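Local coordinates for putative vitamin-B12 independent methionine synthase family protein (Listeria monocytogenes, PDB 1YPX) that probably transfers a methyl group from a folate to homocysteine to make methionine, as cobalamin-independent methionine synthases do with the help of zinc, at residues R17-G20 / I21-R25; A175-A179 / G180-L184; L186-T189 / S190-Y193. All blocks are in the same frame, centred on the assembly; numbering follows the deposited sequence.

Contact 1: R17-G20 / I21-R25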
ATOM      1  N   ARG A  17       3.064 -11.162 -11.768  1.00 53.49           N
ATOM      2  CA  ARG A  17       4.115 -10.978 -12.769  1.00 57.00           C
ATOM      3  C   ARG A  17       3.855 -11.831 -14.017  1.00 58.60           C
ATOM      4  O   ARG A  17       3.637 -13.035 -13.915  1.00 60.32           O
ATOM      5  CB  ARG A  17       5.496 -11.343 -12.190  1.00 56.69           C
ATOM      6  CG  ARG A  17       5.855 -10.663 -10.856  1.00 58.44           C
ATOM      7  CD  ARG A  17       5.084 -11.282  -9.677  1.00 59.94           C
ATOM      8  NE  ARG A  17       4.263 -12.416 -10.123  1.00 61.43           N
ATOM      9  CZ  ARG A  17       3.430 -13.108  -9.355  1.00 59.72           C
ATOM     10  NH1 ARG A  17       3.292 -12.799  -8.072  1.00 59.91           N
ATOM     11  NH2 ARG A  17       2.716 -14.095  -9.883  1.00 60.87           N
ATOM     12  N   THR A  18       3.876 -11.209 -15.193  1.00 59.95           N
ATOM     13  CA  THR A  18       3.658 -11.952 -16.432  1.00 61.22           C
ATOM     14  C   THR A  18       4.914 -12.723 -16.799  1.00 62.77           C
ATOM     15  O   THR A  18       5.941 -12.620 -16.122  1.00 62.32           O
ATOM     16  CB  THR A  18       3.325 -11.025 -17.607  1.00 60.73           C
ATOM     17  OG1 THR A  18       4.362 -10.048 -17.752  1.00 60.24           O
ATOM     18  CG2 THR A  18       2.002 -10.329 -17.369  1.00 62.32           C
ATOM     19  N   LYS A  19       4.833 -13.499 -17.875  1.00 64.63           N
ATOM     20  CA  LYS A  19       5.984 -14.270 -18.317  1.00 65.86           C
ATOM     21  C   LYS A  19       7.029 -13.335 -18.930  1.00 65.69           C
ATOM     22  O   LYS A  19       8.227 -13.611 -18.879  1.00 64.73           O
ATOM     23  CB  LYS A  19       5.553 -15.359 -19.318  1.00 66.59           C
ATOM     24  CG  LYS A  19       6.719 -16.139 -19.938  1.00 69.34           C
ATOM     25  CD  LYS A  19       6.308 -17.523 -20.458  1.00 70.38           C
ATOM     26  CE  LYS A  19       6.455 -18.614 -19.388  1.00 70.25           C
ATOM     27  NZ  LYS A  19       7.877 -18.894 -19.004  1.00 69.43           N
ATOM     28  N   GLY A  20       6.577 -12.223 -19.501  1.00 65.43           N
ATOM     29  CA  GLY A  20       7.518 -11.280 -20.077  1.00 67.51           C
ATOM     30  C   GLY A  20       8.441 -10.738 -18.994  1.00 68.62           C
ATOM     31  O   GLY A  20       9.664 -10.721 -19.145  1.00 68.15           O
ATOM     32  N   ILE A  21       7.855 -10.291 -17.891  1.00 69.45           N
ATOM     33  CA  ILE A  21       8.643  -9.772 -16.789  1.00 70.66           C
ATOM     34  C   ILE A  21       9.348 -10.912 -16.067  1.00 70.83           C
ATOM     35  O   ILE A  21      10.423 -10.729 -15.502  1.00 70.33           O
ATOM     36  CB  ILE A  21       7.761  -9.000 -15.783  1.00 71.00           C
ATOM     37  CG1 ILE A  21       8.592  -8.588 -14.558  1.00 72.53           C
ATOM     38  CG2 ILE A  21       6.600  -9.859 -15.356  1.00 69.82           C
ATOM     39  CD1 ILE A  21       9.785  -7.682 -14.877  1.00 74.74           C
ATOM     40  N   LYS A  22       8.741 -12.092 -16.096  1.00 72.59           N
ATOM     41  CA  LYS A  22       9.313 -13.259 -15.432  1.00 74.85           C
ATOM     42  C   LYS A  22      10.621 -13.660 -16.113  1.00 75.90           C
ATOM     43  O   LYS A  22      11.666 -13.782 -15.467  1.00 75.70           O
ATOM     44  CB  LYS A  22       8.330 -14.426 -15.501  1.00 75.58           C
ATOM     45  CG  LYS A  22       8.397 -15.361 -14.324  1.00 75.64           C
ATOM     46  CD  LYS A  22       7.634 -14.789 -13.147  1.00 77.91           C
ATOM     47  CE  LYS A  22       7.703 -15.715 -11.932  1.00 78.30           C
ATOM     48  NZ  LYS A  22       7.123 -17.060 -12.196  1.00 78.54           N
ATOM     49  N   ASP A  23      10.535 -13.868 -17.427  1.00 77.80           N
ATOM     50  CA  ASP A  23      11.669 -14.254 -18.270  1.00 78.13           C
ATOM     51  C   ASP A  23      12.789 -13.219 -18.192  1.00 78.54           C
ATOM     52  O   ASP A  23      13.964 -13.559 -18.005  1.00 77.43           O
ATOM     53  CB  ASP A  23      11.210 -14.401 -19.731  1.00 78.45           C
ATOM     54  CG  ASP A  23      10.418 -15.687 -19.985  1.00 78.51           C
ATOM     55  OD1 ASP A  23       9.862 -15.826 -21.098  1.00 78.15           O
ATOM     56  OD2 ASP A  23      10.357 -16.559 -19.087  1.00 78.01           O
ATOM     57  N   ALA A  24      12.410 -11.954 -18.343  1.00 78.82           N
ATOM     58  CA  ALA A  24      13.359 -10.854 -18.288  1.00 80.01           C
ATOM     59  C   ALA A  24      14.157 -10.856 -16.980  1.00 81.28           C
ATOM     60  O   ALA A  24      15.384 -10.942 -17.006  1.00 81.70           O
ATOM     61  CB  ALA A  24      12.627  -9.531 -18.458  1.00 79.06           C
ATOM     62  N   ARG A  25      13.471 -10.777 -15.840  1.00 82.90           N
ATOM     63  CA  ARG A  25      14.164 -10.757 -14.552  1.00 84.17           C
ATOM     64  C   ARG A  25      15.150 -11.911 -14.403  1.00 85.64           C
ATOM     65  O   ARG A  25      16.077 -11.841 -13.596  1.00 85.29           O
ATOM     66  CB  ARG A  25      13.167 -10.779 -13.381  1.00 84.09           C
ATOM     67  CG  ARG A  25      12.280  -9.536 -13.286  1.00 85.36           C
ATOM     68  CD  ARG A  25      11.557  -9.422 -11.937  1.00 84.96           C
ATOM     69  NE  ARG A  25      12.473  -9.178 -10.821  1.00 87.19           N
ATOM     70  CZ  ARG A  25      13.155  -8.050 -10.624  1.00 87.17           C
ATOM     71  NH1 ARG A  25      13.962  -7.935  -9.578  1.00 87.72           N
ATOM     72  NH2 ARG A  25      13.027  -7.029 -11.458  1.00 87.57           N
TER
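The carboxylate of D23 is the flat group that meets the preceding turn, and K19 supplies its partners. Over one of its faces stand the carbonyl oxygen of K19, with O 3.2 Å from D23 CG, and the K19 side chain, whose CG lies 3.4 Å from D23 OD1. The K19 chain leaves with CG anti to the backbone N (chi1 175°), then bends at its last two torsions and folds back until NZ reaches D23 OD2 at 3.4 Å. This is a salt bridge with a weak hydrogen bond between helix positions four apart, K19 being exposed and D23 partly so.

The motif is the start of helix 19-30. T18 is the N-cap, and the first turn winds up through K22 N to T18 O at 2.8 Å, D23 N to K19 O at 2.7 Å and A24 N to G20 O at 3.1 Å; the D23 bond is nearly straight at 170°. T18 OG1 is hydrogen-bonded to E45 OE1 of helix 35-56.

I21 lays its CG2 methyl against R17 CB, 3.7 Å away, and beside T18, whose side chain it crosses at about a right angle. The rest of I21 runs away from R17-G20 to E42 and E45, while A24 rests on L38 and I41, so the buried flank of this helix packs on helix 35-56. R17 CB also has K22 CD at 4.2 Å; the charged ends of R17 and K22 stay apart.

Contact 2: A175-A179 / G180-L184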
ATOM      1  N   ALA A 175       8.246  14.729  -3.120  1.00 46.35           N
ATOM      2  CA  ALA A 175       8.820  14.403  -4.423  1.00 45.37           C
ATOM      3  C   ALA A 175       7.813  13.661  -5.295  1.00 44.50           C
ATOM      4  O   ALA A 175       7.786  13.871  -6.507  1.00 46.62           O
ATOM      5  CB  ALA A 175      10.087  13.574  -4.254  1.00 45.88           C
ATOM      6  N   PHE A 176       6.997  12.793  -4.681  1.00 43.90           N
ATOM      7  CA  PHE A 176       5.959  12.036  -5.408  1.00 43.00           C
ATOM      8  C   PHE A 176       4.850  12.986  -5.829  1.00 43.30           C
ATOM      9  O   PHE A 176       4.351  12.927  -6.957  1.00 41.20           O
ATOM     10  CB  PHE A 176       5.342  10.930  -4.534  1.00 38.48           C
ATOM     11  CG  PHE A 176       6.043   9.608  -4.644  1.00 35.99           C
ATOM     12  CD1 PHE A 176       6.029   8.889  -5.827  1.00 35.14           C
ATOM     13  CD2 PHE A 176       6.738   9.087  -3.569  1.00 33.81           C
ATOM     14  CE1 PHE A 176       6.693   7.669  -5.931  1.00 30.15           C
ATOM     15  CE2 PHE A 176       7.404   7.872  -3.671  1.00 30.49           C
ATOM     16  CZ  PHE A 176       7.382   7.168  -4.850  1.00 29.50           C
ATOM     17  N   TYR A 177       4.455  13.860  -4.910  1.00 44.93           N
ATOM     18  CA  TYR A 177       3.409  14.814  -5.225  1.00 47.71           C
ATOM     19  C   TYR A 177       3.852  15.628  -6.428  1.00 48.49           C
ATOM     20  O   TYR A 177       3.166  15.666  -7.442  1.00 48.48           O
ATOM     21  CB  TYR A 177       3.144  15.744  -4.049  1.00 48.09           C
ATOM     22  CG  TYR A 177       2.040  16.720  -4.333  1.00 50.93           C
ATOM     23  CD1 TYR A 177       0.707  16.374  -4.147  1.00 53.43           C
ATOM     24  CD2 TYR A 177       2.327  17.990  -4.816  1.00 53.02           C
ATOM     25  CE1 TYR A 177      -0.317  17.280  -4.433  1.00 54.00           C
ATOM     26  CE2 TYR A 177       1.317  18.895  -5.104  1.00 54.84           C
ATOM     27  CZ  TYR A 177       0.001  18.540  -4.910  1.00 54.44           C
ATOM     28  OH  TYR A 177      -0.984  19.460  -5.203  1.00 56.82           O
ATOM     29  N   ASP A 178       5.015  16.259  -6.313  1.00 49.11           N
ATOM     30  CA  ASP A 178       5.549  17.082  -7.395  1.00 49.47           C
ATOM     31  C   ASP A 178       5.550  16.327  -8.715  1.00 49.65           C
ATOM     32  O   ASP A 178       5.299  16.913  -9.773  1.00 52.33           O
ATOM     33  CB  ASP A 178       6.976  17.527  -7.070  1.00 50.32           C
ATOM     34  CG  ASP A 178       7.083  18.219  -5.726  1.00 52.84           C
ATOM     35  OD1 ASP A 178       8.222  18.464  -5.273  1.00 55.47           O
ATOM     36  OD2 ASP A 178       6.034  18.524  -5.116  1.00 55.78           O
ATOM     37  N   ALA A 179       5.845  15.031  -8.653  1.00 47.34           N
ATOM     38  CA  ALA A 179       5.882  14.188  -9.845  1.00 44.90           C
ATOM     39  C   ALA A 179       4.479  14.004 -10.394  1.00 45.18           C
ATOM     40  O   ALA A 179       4.290  13.486 -11.499  1.00 44.00           O
ATOM     41  CB  ALA A 179       6.498  12.838  -9.512  1.00 45.58           C
ATOM     42  N   GLY A 180       3.496  14.433  -9.604  1.00 43.91           N
ATOM     43  CA  GLY A 180       2.105  14.329 -10.010  1.00 44.67           C
ATOM     44  C   GLY A 180       1.277  13.228  -9.355  1.00 43.80           C
ATOM     45  O   GLY A 180       0.236  12.855  -9.880  1.00 43.14           O
ATOM     46  N   CYS A 181       1.720  12.718  -8.212  1.00 42.72           N
ATOM     47  CA  CYS A 181       0.997  11.660  -7.537  1.00 41.61           C
ATOM     48  C   CYS A 181      -0.077  12.222  -6.618  1.00 42.15           C
ATOM     49  O   CYS A 181       0.199  13.086  -5.784  1.00 41.18           O
ATOM     50  CB  CYS A 181       1.973  10.797  -6.739  1.00 40.59           C
ATOM     51  SG  CYS A 181       1.275   9.280  -6.024  1.00 41.71           S
ATOM     52  N   ARG A 182      -1.306  11.729  -6.765  1.00 44.34           N
ATOM     53  CA  ARG A 182      -2.427  12.189  -5.940  1.00 45.48           C
ATOM     54  C   ARG A 182      -3.070  11.051  -5.195  1.00 45.44           C
ATOM     55  O   ARG A 182      -4.145  11.212  -4.626  1.00 47.43           O
ATOM     56  CB  ARG A 182      -3.480  12.893  -6.799  1.00 47.36           C
ATOM     57  CG  ARG A 182      -3.538  14.387  -6.548  1.00 50.25           C
ATOM     58  CD  ARG A 182      -2.142  14.953  -6.633  1.00 53.04           C
ATOM     59  NE  ARG A 182      -2.099  16.261  -7.252  1.00 55.09           N
ATOM     60  CZ  ARG A 182      -0.970  16.904  -7.513  1.00 58.23           C
ATOM     61  NH1 ARG A 182       0.188  16.340  -7.197  1.00 58.68           N
ATOM     62  NH2 ARG A 182      -1.003  18.102  -8.087  1.00 59.62           N
ATOM     63  N   TYR A 183      -2.397   9.904  -5.208  1.00 44.38           N
ATOM     64  CA  TYR A 183      -2.879   8.706  -4.529  1.00 43.54           C
ATOM     65  C   TYR A 183      -1.668   7.824  -4.161  1.00 43.48           C
ATOM     66  O   TYR A 183      -1.147   7.069  -4.997  1.00 42.74           O
ATOM     67  CB  TYR A 183      -3.860   7.965  -5.454  1.00 42.47           C
ATOM     68  CG  TYR A 183      -4.666   6.849  -4.821  1.00 41.32           C
ATOM     69  CD1 TYR A 183      -5.607   6.140  -5.562  1.00 43.00           C
ATOM     70  CD2 TYR A 183      -4.430   6.439  -3.519  1.00 43.14           C
ATOM     71  CE1 TYR A 183      -6.280   5.040  -5.024  1.00 43.02           C
ATOM     72  CE2 TYR A 183      -5.092   5.344  -2.970  1.00 43.69           C
ATOM     73  CZ  TYR A 183      -6.011   4.643  -3.727  1.00 43.28           C
ATOM     74  OH  TYR A 183      -6.628   3.524  -3.210  1.00 42.40           O
ATOM     75  N   LEU A 184      -1.232   7.957  -2.905  1.00 40.52           N
ATOM     76  CA  LEU A 184      -0.099   7.215  -2.353  1.00 42.96           C
ATOM     77  C   LEU A 184      -0.548   6.260  -1.243  1.00 43.10           C
ATOM     78  O   LEU A 184      -1.340   6.624  -0.375  1.00 43.75           O
ATOM     79  CB  LEU A 184       0.948   8.179  -1.768  1.00 44.33           C
ATOM     80  CG  LEU A 184       2.337   7.556  -1.510  1.00 46.68           C
ATOM     81  CD1 LEU A 184       3.013   7.300  -2.857  1.00 45.06           C
ATOM     82  CD2 LEU A 184       3.208   8.483  -0.656  1.00 46.76           C
TER
HETATM   83  O   HOH W   1       2.405  18.093  -8.645  1.00 54.40           O
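Y177 and R182 lie face to face: the guanidinium is spread over the phenol ring with planes only 7° apart and R182 CZ 3.6 Å from the ring centroid, a stacked cation-pi pair. The overlap is offset, NH1 sitting over the ring while NH2 runs out toward the hydroxyl end. Y177 turns its CG anti to the backbone N (chi1 -179°), and the bent R182 chain folds back over it. NH1 also makes a weak bond to Y177 O and donates to a water, 3.2 Å from its oxygen. D231 holds both partners from outside, with a salt bridge to R182 NE and a hydrogen bond to Y177 OH.

Between the two residues the chain leaves helix 158-178 through a Schellman motif; strand 183-188 begins directly after R182, making this an alpha-to-beta link of the TIM-barrel-like fold. G180 takes the positive phi (104°) and gives its N to Y177 O at 2.5 Å, while C181 N reaches F176 O at 2.9 Å.

On the inner side F176 crosses L184 at about a right angle. L184 CD1 sits over one face of the F176 ring, 4.3 Å from its centroid, a CH-pi contact, and F176 CB meets C181 CB at 4.0 Å.

Contact 3: L186-T189 / S190-Y193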
ATOM      1  N   LEU A 186       0.685   3.445   1.817  1.00 42.48           N
ATOM      2  CA  LEU A 186       1.720   2.932   2.710  1.00 41.53           C
ATOM      3  C   LEU A 186       1.411   1.479   3.065  1.00 44.06           C
ATOM      4  O   LEU A 186       0.386   1.188   3.681  1.00 43.89           O
ATOM      5  CB  LEU A 186       1.770   3.782   3.983  1.00 36.46           C
ATOM      6  CG  LEU A 186       2.705   5.014   4.055  1.00 37.62           C
ATOM      7  CD1 LEU A 186       2.973   5.604   2.672  1.00 36.67           C
ATOM      8  CD2 LEU A 186       2.085   6.062   4.967  1.00 30.25           C
ATOM      9  N   ASP A 187       2.290   0.569   2.661  1.00 45.24           N
ATOM     10  CA  ASP A 187       2.101  -0.838   2.967  1.00 47.74           C
ATOM     11  C   ASP A 187       2.786  -1.120   4.293  1.00 47.77           C
ATOM     12  O   ASP A 187       4.004  -1.063   4.407  1.00 47.07           O
ATOM     13  CB  ASP A 187       2.656  -1.709   1.837  1.00 49.32           C
ATOM     14  CG  ASP A 187       1.693  -1.801   0.660  1.00 52.67           C
ATOM     15  OD1 ASP A 187       0.867  -0.873   0.485  1.00 54.68           O
ATOM     16  OD2 ASP A 187       1.754  -2.795  -0.102  1.00 56.56           O
ATOM     17  N   ASP A 188       1.986  -1.391   5.310  1.00 50.53           N
ATOM     18  CA  ASP A 188       2.550  -1.635   6.609  1.00 53.82           C
ATOM     19  C   ASP A 188       2.141  -2.975   7.161  1.00 56.81           C
ATOM     20  O   ASP A 188       1.006  -3.152   7.593  1.00 59.35           O
ATOM     21  CB  ASP A 188       2.130  -0.530   7.562  1.00 53.15           C
ATOM     22  CG  ASP A 188       3.059  -0.416   8.723  1.00 50.34           C
ATOM     23  OD1 ASP A 188       3.129   0.661   9.344  1.00 52.03           O
ATOM     24  OD2 ASP A 188       3.731  -1.419   9.009  1.00 51.16           O
ATOM     25  N   THR A 189       3.070  -3.921   7.157  1.00 59.40           N
ATOM     26  CA  THR A 189       2.774  -5.249   7.662  1.00 63.34           C
ATOM     27  C   THR A 189       3.289  -5.453   9.083  1.00 65.62           C
ATOM     28  O   THR A 189       3.254  -6.572   9.596  1.00 66.34           O
ATOM     29  CB  THR A 189       3.392  -6.328   6.764  1.00 64.04           C
ATOM     30  OG1 THR A 189       2.934  -7.616   7.190  1.00 68.40           O
ATOM     31  CG2 THR A 189       4.908  -6.294   6.848  1.00 64.38           C
ATOM     32  N   SER A 190       3.747  -4.369   9.713  1.00 66.90           N
ATOM     33  CA  SER A 190       4.294  -4.432  11.068  1.00 67.99           C
ATOM     34  C   SER A 190       3.244  -4.540  12.171  1.00 69.68           C
ATOM     35  O   SER A 190       3.478  -5.187  13.189  1.00 70.85           O
ATOM     36  CB  SER A 190       5.209  -3.221  11.343  1.00 66.21           C
ATOM     37  OG  SER A 190       4.486  -2.012  11.505  1.00 62.86           O
ATOM     38  N   TRP A 191       2.090  -3.919  11.971  1.00 71.62           N
ATOM     39  CA  TRP A 191       1.037  -3.960  12.974  1.00 73.03           C
ATOM     40  C   TRP A 191       0.484  -5.366  13.175  1.00 74.80           C
ATOM     41  O   TRP A 191       0.071  -5.715  14.275  1.00 75.15           O
ATOM     42  CB  TRP A 191      -0.101  -3.012  12.591  1.00 72.15           C
ATOM     43  CG  TRP A 191       0.355  -1.609  12.309  1.00 70.26           C
ATOM     44  CD1 TRP A 191       0.906  -1.148  11.158  1.00 69.04           C
ATOM     45  CD2 TRP A 191       0.305  -0.493  13.209  1.00 70.87           C
ATOM     46  NE1 TRP A 191       1.203   0.189  11.276  1.00 70.36           N
ATOM     47  CE2 TRP A 191       0.843   0.617  12.524  1.00 70.26           C
ATOM     48  CE3 TRP A 191      -0.143  -0.324  14.525  1.00 68.64           C
ATOM     49  CZ2 TRP A 191       0.946   1.883  13.111  1.00 69.94           C
ATOM     50  CZ3 TRP A 191      -0.041   0.928  15.106  1.00 68.15           C
ATOM     51  CH2 TRP A 191       0.499   2.019  14.397  1.00 69.49           C
ATOM     52  N   SER A 192       0.474  -6.174  12.121  1.00 77.78           N
ATOM     53  CA  SER A 192      -0.047  -7.535  12.233  1.00 80.07           C
ATOM     54  C   SER A 192       0.732  -8.333  13.276  1.00 82.68           C
ATOM     55  O   SER A 192       0.161  -9.154  13.994  1.00 82.63           O
ATOM     56  CB  SER A 192       0.010  -8.255  10.879  1.00 78.77           C
ATOM     57  OG  SER A 192       1.338  -8.531  10.471  1.00 77.97           O
ATOM     58  N   TYR A 193       2.033  -8.078  13.368  1.00 85.85           N
ATOM     59  CA  TYR A 193       2.872  -8.785  14.325  1.00 89.45           C
ATOM     60  C   TYR A 193       2.385  -8.665  15.762  1.00 90.90           C
ATOM     61  O   TYR A 193       2.272  -9.665  16.469  1.00 91.13           O
ATOM     62  CB  TYR A 193       4.314  -8.295  14.233  1.00 91.63           C
ATOM     63  CG  TYR A 193       5.024  -8.761  12.987  1.00 95.19           C
ATOM     64  CD1 TYR A 193       4.843  -8.103  11.768  1.00 96.01           C
ATOM     65  CD2 TYR A 193       5.877  -9.866  13.025  1.00 95.93           C
ATOM     66  CE1 TYR A 193       5.501  -8.532  10.617  1.00 97.27           C
ATOM     67  CE2 TYR A 193       6.537 -10.304  11.882  1.00 97.51           C
ATOM     68  CZ  TYR A 193       6.347  -9.630  10.682  1.00 97.96           C
ATOM     69  OH  TYR A 193       7.020 -10.045   9.557  1.00 98.94           O
TER
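D188 reaches forward from the end of its strand to S190 and W191, and each atom beyond its CA has a neighbour there. CB comes first, in the plane of the W191 indole and at its edge, 3.8 Å from CD1. CG, anti to the backbone N (chi1 -158°), carries the carboxylate past the pyrrole side of the indole, and the two planes stand 68° apart. OD1 then takes the indole N-H, W191 NE1 lying 2.8 Å away; the bond is bent to 137° and weak, and S139 OG gives OD1 a hydrogen bond from outside the segment. OD2, at the tip, accepts twice from S190: from OG at 2.7 Å on its syn side and from the backbone N at 3.0 Å on its anti side, both donors tilted out of the carboxylate plane toward the same face. The bond from S190 N closes an Asx turn, by which strand 183-188 of the barrel passes into the short, weakly bonded helix 190-193.

T189 turns its side chain away but offers its carbonyl to the same turn. S192 OG bonds to T189 O at 2.9 Å from above the carbonyl plane, and the Y193 ring brings its edge to this oxygen, CD1 at 3.1 Å. Outside, T189 touches C239, which with H237 and C334 could form an empty metal site, consistent with the zinc use expected of the family, and W191 packs on M236 and I238 of strand 233-238.

With neutral N-H and O-H donors from S190, W191 and S139 on its two oxygens, the buried D188 carboxylate is fixed in rotation and ties the strand end to the first turn of helix 190-193.

Along the chain the three contacts follow in series, all within the cobalamin-independent synthase catalytic domain. Contact 1 lies on helix 19-30 at the periphery, about 22 Å from the chain centre; its centre is about 27 Å from that of contact 2 and 28 Å from that of contact 3, and it touches neither. Contacts 2 and 3 share strand 183-188, an inner strand of the parallel barrel sheet: contact 2 leads from helix 158-178 into it, contact 3 out of it into helix 190-193. Their centres, about 22 Å apart, lie on opposite sides of the chain's centre. Because the chain leaves the strand there, contact 3 lies at its C-terminal end, where TIM barrels usually place their active sites.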